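Local coordinates for SusD-like carbohydrate binding protein (Bacteroides vulgatus, PDB 3LEW) that probably binds carbohydrate at the outer membrane as a SusD-family protein, helping to capture glycans as nutrients, at residues F73-W87 and K466-L478. Numbering follows the deposited sequence. Where two conformers were deposited one is given.
Sequences FSAIYGKGGTNTLSW and KYYLYRITDSEEL
N83 reads the backbone of R471 at both ends, a worked example of how one carboxamide, with its C=O and N-H, can pair with the N-H and C=O of a single residue as a peptide group would. Its OD1 accepts from R471 N at 3.0 Å in a nearly straight bond (175°), in the carbonyl plane on a lone pair, while ND2 donates to R471 O at 3.0 Å, tilted somewhat from that carbonyl plane. With CG anti to the backbone N (chi1 -165°), the amide leaves the first turn of helix 81-103 toward the extended chain at 469-473. A water joins R471 O to N83 O as a further link.

The R471 side chain serves the loop before that helix. Bent at chi3 (66°), it brings NH1 within 2.9 Å of Y77 O and over one face of the Y77 ring; Y467 CE1 lies over the opposite face, and the K466 chain crosses the ring obliquely, its CG and CD touching Y77 CE1. K79 passes across the guanidinium, CE over its face, to reach D474 OD1 with NZ in a 2.7 Å salt bridge. The two cations lie close, a proximity probably eased by D474 and by O of K495, the last residue of the chain, which accepts from R471 NH2.

Beyond these, I76 CD1 sits over the Y470 ring, 4.1 Å from its centroid, while Y470 OH bonds to N52. At the other end, W87 NE1 donates to E476 OE1 (3.2 Å), NE1 lying well above the carboxylate plane, and T473 CG2 packs against W87 CB. The E476 carboxylate is also held by N480, just beyond the segment. T473 OG1 in turn caps helix 474-479 by accepting from E476 N.

A water that donates to F73 O and Y467 O and accepts from Y77 N joins the far end of the seam, in which a C-terminal segment closes against the N-terminal helical region of a SusD-like, TPR-related fold.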
loop_
_atom_site.group_PDB
_atom_site.type_symbol
_atom_site.label_atom_id
_atom_site.label_comp_id
_atom_site.label_asym_id
_atom_site.label_seq_id
_atom_site.Cartn_x
_atom_site.Cartn_y
_atom_site.Cartn_z
ATOM N N PHE A 73 -9.039 10.420 10.729
ATOM C CA PHE A 73 -8.593 11.380 9.695
ATOM C C PHE A 73 -7.856 12.602 10.232
ATOM O O PHE A 73 -7.688 13.609 9.520
ATOM C CB PHE A 73 -9.733 11.792 8.737
ATOM C CG PHE A 73 -10.239 10.664 7.899
ATOM C CD1 PHE A 73 -9.633 10.322 6.711
ATOM C CD2 PHE A 73 -11.336 9.953 8.297
ATOM C CE1 PHE A 73 -10.100 9.248 5.946
ATOM C CE2 PHE A 73 -11.799 8.920 7.572
ATOM C CZ PHE A 73 -11.188 8.547 6.386
ATOM N N SER A 74 -7.411 12.558 11.484
ATOM C CA SER A 74 -6.663 13.713 11.997
ATOM C C SER A 74 -5.125 13.629 11.839
ATOM O O SER A 74 -4.467 14.687 11.846
ATOM C CB SER A 74 -7.040 13.993 13.441
ATOM O OG SER A 74 -6.540 12.996 14.257
ATOM N N ALA A 75 -4.571 12.404 11.703
ATOM C CA ALA A 75 -3.116 12.164 11.736
ATOM C C ALA A 75 -2.338 12.773 10.559
ATOM O O ALA A 75 -1.363 13.490 10.759
ATOM C CB ALA A 75 -2.812 10.651 11.810
ATOM N N ILE A 76 -2.772 12.497 9.338
ATOM C CA ILE A 76 -2.014 12.914 8.166
ATOM C C ILE A 76 -2.252 14.412 7.886
ATOM O O ILE A 76 -1.300 15.170 7.726
ATOM C CB ILE A 76 -2.348 11.997 6.958
ATOM C CG1 ILE A 76 -1.880 10.547 7.241
ATOM C CG2 ILE A 76 -1.698 12.526 5.643
ATOM C CD1 ILE A 76 -0.328 10.379 7.241
ATOM N N TYR A 77 -3.505 14.835 7.864
ATOM C CA TYR A 77 -3.865 16.248 7.709
ATOM C C TYR A 77 -3.179 17.061 8.810
ATOM O O TYR A 77 -2.765 18.190 8.598
ATOM C CB TYR A 77 -5.374 16.392 7.817
ATOM C CG TYR A 77 -5.829 17.825 7.841
ATOM C CD1 TYR A 77 -5.974 18.526 6.676
ATOM C CD2 TYR A 77 -6.085 18.478 9.038
ATOM C CE1 TYR A 77 -6.405 19.846 6.678
ATOM C CE2 TYR A 77 -6.510 19.812 9.037
ATOM C CZ TYR A 77 -6.649 20.481 7.850
ATOM O OH TYR A 77 -7.060 21.827 7.822
ATOM N N GLY A 78 -3.094 16.462 10.004
ATOM C CA GLY A 78 -2.396 17.050 11.141
ATOM C C GLY A 78 -0.876 17.086 11.108
ATOM O O GLY A 78 -0.250 17.570 12.071
ATOM N N LYS A 79 -0.282 16.597 10.014
ATOM C CA LYS A 79 1.174 16.560 9.856
ATOM C C LYS A 79 1.894 15.879 11.025
ATOM O O LYS A 79 2.927 16.364 11.545
ATOM C CB LYS A 79 1.710 17.968 9.653
ATOM C CG LYS A 79 1.373 18.513 8.273
ATOM C CD LYS A 79 1.717 20.014 8.270
ATOM C CE LYS A 79 1.497 20.593 6.945
ATOM N NZ LYS A 79 1.686 22.089 7.042
ATOM N N GLY A 80 1.329 14.758 11.467
ATOM C CA GLY A 80 1.965 13.932 12.500
ATOM C C GLY A 80 3.170 13.130 12.006
ATOM O O GLY A 80 3.695 13.354 10.896
ATOM N N GLY A 81 3.594 12.168 12.821
ATOM C CA GLY A 81 4.840 11.444 12.551
ATOM C C GLY A 81 4.827 10.595 11.270
ATOM O O GLY A 81 5.888 10.399 10.657
ATOM N N THR A 82 3.657 10.058 10.895
ATOM C CA THR A 82 3.496 9.251 9.682
ATOM C C THR A 82 3.742 10.141 8.453
ATOM O O THR A 82 4.536 9.792 7.556
ATOM C CB THR A 82 2.155 8.552 9.580
ATOM O OG1 THR A 82 1.810 7.977 10.851
ATOM C CG2 THR A 82 2.211 7.454 8.524
ATOM N N ASN A 83 3.137 11.327 8.488
ATOM C CA ASN A 83 3.338 12.301 7.425
ATOM C C ASN A 83 4.779 12.720 7.304
ATOM O O ASN A 83 5.315 12.805 6.197
ATOM C CB ASN A 83 2.398 13.471 7.633
ATOM C CG ASN A 83 2.275 14.348 6.415
ATOM O OD1 ASN A 83 1.637 13.981 5.401
ATOM N ND2 ASN A 83 2.923 15.498 6.476
ATOM N N THR A 84 5.431 12.997 8.418
ATOM C CA THR A 84 6.836 13.319 8.424
ATOM C C THR A 84 7.711 12.205 7.873
ATOM O O THR A 84 8.573 12.450 7.023
ATOM C CB THR A 84 7.284 13.733 9.871
ATOM O OG1 THR A 84 6.603 14.949 10.211
ATOM C CG2 THR A 84 8.793 13.942 10.010
ATOM N N LEU A 85 7.494 10.973 8.335
ATOM C CA LEU A 85 8.314 9.883 7.877
ATOM C C LEU A 85 8.171 9.646 6.375
ATOM O O LEU A 85 9.158 9.323 5.696
ATOM C CB LEU A 85 7.912 8.596 8.600
ATOM C CG LEU A 85 8.780 7.384 8.267
ATOM C CD1 LEU A 85 10.297 7.610 8.616
ATOM C CD2 LEU A 85 8.237 6.126 8.980
ATOM N N SER A 86 6.971 9.862 5.850
ATOM C CA SER A 86 6.727 9.679 4.425
ATOM C C SER A 86 7.682 10.530 3.594
ATOM O O SER A 86 8.375 10.055 2.661
ATOM C CB SER A 86 5.272 10.005 4.100
ATOM O OG SER A 86 5.009 9.900 2.714
ATOM N N TRP A 87 7.717 11.804 3.955
ATOM C CA TRP A 87 8.557 12.775 3.236
ATOM C C TRP A 87 10.047 12.416 3.330
ATOM O O TRP A 87 10.794 12.453 2.338
ATOM C CB TRP A 87 8.333 14.169 3.813
ATOM C CG TRP A 87 8.806 15.291 2.892
ATOM C CD1 TRP A 87 9.901 16.047 3.059
ATOM C CD2 TRP A 87 8.170 15.757 1.696
ATOM N NE1 TRP A 87 10.023 16.982 2.036
ATOM C CE2 TRP A 87 8.970 16.816 1.177
ATOM C CE3 TRP A 87 7.028 15.377 0.996
ATOM C CZ2 TRP A 87 8.622 17.514 0.011
ATOM C CZ3 TRP A 87 6.673 16.076 -0.163
ATOM C CH2 TRP A 87 7.505 17.113 -0.666
ATOM N N LYS A 466 -9.787 17.440 1.745
ATOM C CA LYS A 466 -8.474 17.759 2.310
ATOM C C LYS A 466 -7.979 16.712 3.289
ATOM O O LYS A 466 -6.790 16.529 3.432
ATOM C CB LYS A 466 -8.493 19.146 3.007
ATOM C CG LYS A 466 -9.235 19.220 4.316
ATOM C CD LYS A 466 -9.445 20.690 4.760
ATOM C CE LYS A 466 -10.053 20.764 6.162
ATOM N NZ LYS A 466 -10.369 22.178 6.617
ATOM N N TYR A 467 -8.890 16.018 3.962
ATOM C CA TYR A 467 -8.485 15.028 4.949
ATOM C C TYR A 467 -7.851 13.757 4.351
ATOM O O TYR A 467 -7.286 12.943 5.086
ATOM C CB TYR A 467 -9.654 14.677 5.875
ATOM C CG TYR A 467 -10.054 15.815 6.779
ATOM C CD1 TYR A 467 -9.282 16.130 7.899
ATOM C CD2 TYR A 467 -11.217 16.584 6.537
ATOM C CE1 TYR A 467 -9.620 17.182 8.736
ATOM C CE2 TYR A 467 -11.561 17.630 7.375
ATOM C CZ TYR A 467 -10.755 17.926 8.469
ATOM O OH TYR A 467 -11.099 18.920 9.346
ATOM N N TYR A 468 -7.962 13.583 3.028
ATOM C CA TYR A 468 -7.394 12.416 2.371
ATOM C C TYR A 468 -5.920 12.563 2.014
ATOM O O TYR A 468 -5.281 11.575 1.777
ATOM C CB TYR A 468 -8.163 12.090 1.091
ATOM C CG TYR A 468 -9.634 11.749 1.251
ATOM C CD1 TYR A 468 -10.122 11.133 2.415
ATOM C CD2 TYR A 468 -10.518 11.889 0.177
ATOM C CE1 TYR A 468 -11.465 10.813 2.542
ATOM C CE2 TYR A 468 -11.901 11.595 0.309
ATOM C CZ TYR A 468 -12.354 11.005 1.482
ATOM O OH TYR A 468 -13.702 10.667 1.642
ATOM N N LEU A 469 -5.410 13.789 1.883
ATOM C CA LEU A 469 -4.060 13.922 1.293
ATOM C C LEU A 469 -2.907 13.976 2.266
ATOM O O LEU A 469 -2.992 14.638 3.330
ATOM C CB LEU A 469 -3.994 15.148 0.391
ATOM C CG LEU A 469 -4.981 15.251 -0.750
ATOM C CD1 LEU A 469 -4.658 16.568 -1.575
ATOM C CD2 LEU A 469 -4.926 14.022 -1.596
ATOM N N TYR A 470 -1.803 13.324 1.895
ATOM C CA TYR A 470 -0.531 13.568 2.591
ATOM C C TYR A 470 -0.078 14.993 2.223
ATOM O O TYR A 470 -0.500 15.546 1.183
ATOM C CB TYR A 470 0.538 12.574 2.192
ATOM C CG TYR A 470 0.379 11.158 2.765
ATOM C CD1 TYR A 470 -0.723 10.366 2.473
ATOM C CD2 TYR A 470 1.413 10.589 3.494
ATOM C CE1 TYR A 470 -0.826 9.006 2.953
ATOM C CE2 TYR A 470 1.321 9.283 3.979
ATOM C CZ TYR A 470 0.199 8.508 3.716
ATOM O OH TYR A 470 0.185 7.197 4.195
ATOM N N ARG A 471 0.661 15.613 3.124
ATOM C CA ARG A 471 1.069 17.015 3.020
ATOM C C ARG A 471 2.571 17.233 3.024
ATOM O O ARG A 471 3.325 16.648 3.775
ATOM C CB ARG A 471 0.464 17.780 4.199
ATOM C CG ARG A 471 -1.060 17.681 4.234
ATOM C CD ARG A 471 -1.662 18.513 5.344
ATOM N NE ARG A 471 -1.456 19.946 5.132
ATOM C CZ ARG A 471 -1.972 20.909 5.884
ATOM N NH1 ARG A 471 -2.736 20.616 6.939
ATOM N NH2 ARG A 471 -1.722 22.197 5.577
ATOM N N ILE A 472 3.013 18.146 2.173
ATOM C CA ILE A 472 4.375 18.648 2.247
ATOM C C ILE A 472 4.603 19.136 3.686
ATOM O O ILE A 472 3.712 19.769 4.318
ATOM C CB ILE A 472 4.591 19.764 1.209
ATOM C CG1 ILE A 472 4.383 19.207 -0.212
ATOM C CG2 ILE A 472 5.950 20.391 1.403
ATOM C CD1 ILE A 472 4.182 20.225 -1.334
ATOM N N THR A 473 5.770 18.800 4.233
ATOM C CA THR A 473 6.098 19.118 5.642
ATOM C C THR A 473 6.277 20.593 5.912
ATOM O O THR A 473 6.638 21.376 5.000
ATOM C CB THR A 473 7.383 18.412 6.085
ATOM O OG1 THR A 473 8.485 18.851 5.277
ATOM C CG2 THR A 473 7.216 16.852 6.020
ATOM N N ASP A 474 6.078 20.971 7.169
ATOM C CA ASP A 474 6.382 22.324 7.612
ATOM C C ASP A 474 7.848 22.698 7.329
ATOM O O ASP A 474 8.136 23.850 6.915
ATOM C CB ASP A 474 6.099 22.497 9.103
ATOM C CG ASP A 474 4.594 22.606 9.415
ATOM O OD1 ASP A 474 3.749 22.859 8.517
ATOM O OD2 ASP A 474 4.270 22.440 10.591
ATOM N N SER A 475 8.771 21.770 7.588
ATOM C CA SER A 475 10.194 22.034 7.379
ATOM C C SER A 475 10.465 22.361 5.923
ATOM O O SER A 475 11.199 23.301 5.622
ATOM C CB SER A 475 11.079 20.866 7.858
ATOM O OG SER A 475 12.455 21.215 7.732
ATOM N N GLU A 476 9.856 21.598 5.009
ATOM C CA GLU A 476 10.046 21.863 3.588
ATOM C C GLU A 476 9.487 23.232 3.198
ATOM O O GLU A 476 10.081 23.950 2.427
ATOM C CB GLU A 476 9.370 20.774 2.739
ATOM C CG GLU A 476 9.513 20.969 1.236
ATOM C CD GLU A 476 10.854 20.511 0.677
ATOM O OE1 GLU A 476 11.539 19.688 1.351
ATOM O OE2 GLU A 476 11.155 20.944 -0.468
ATOM N N GLU A 477 8.328 23.594 3.747
ATOM C CA GLU A 477 7.761 24.947 3.458
ATOM C C GLU A 477 8.646 26.092 3.903
ATOM O O GLU A 477 8.653 27.180 3.292
ATOM C CB GLU A 477 6.357 25.069 4.046
ATOM C CG GLU A 477 5.373 24.208 3.256
ATOM C CD GLU A 477 3.916 24.463 3.605
ATOM O OE1 GLU A 477 3.632 24.950 4.715
ATOM O OE2 GLU A 477 3.045 24.129 2.792
ATOM N N LEU A 478 9.417 25.872 4.959
ATOM C CA LEU A 478 10.370 26.882 5.406
ATOM C C LEU A 478 11.622 26.893 4.575
ATOM O O LEU A 478 12.066 27.936 4.141
ATOM C CB LEU A 478 10.753 26.660 6.875
ATOM C CG LEU A 478 9.720 27.017 7.919
ATOM C CD1 LEU A 478 10.309 26.719 9.299
ATOM C CD2 LEU A 478 9.301 28.532 7.806
HETATM O O HOH W 1 -5.994 13.088 7.429
HETATM O O HOH W 2 0.788 24.514 6.096
HETATM O O HOH W 3 4.925 14.392 4.014
#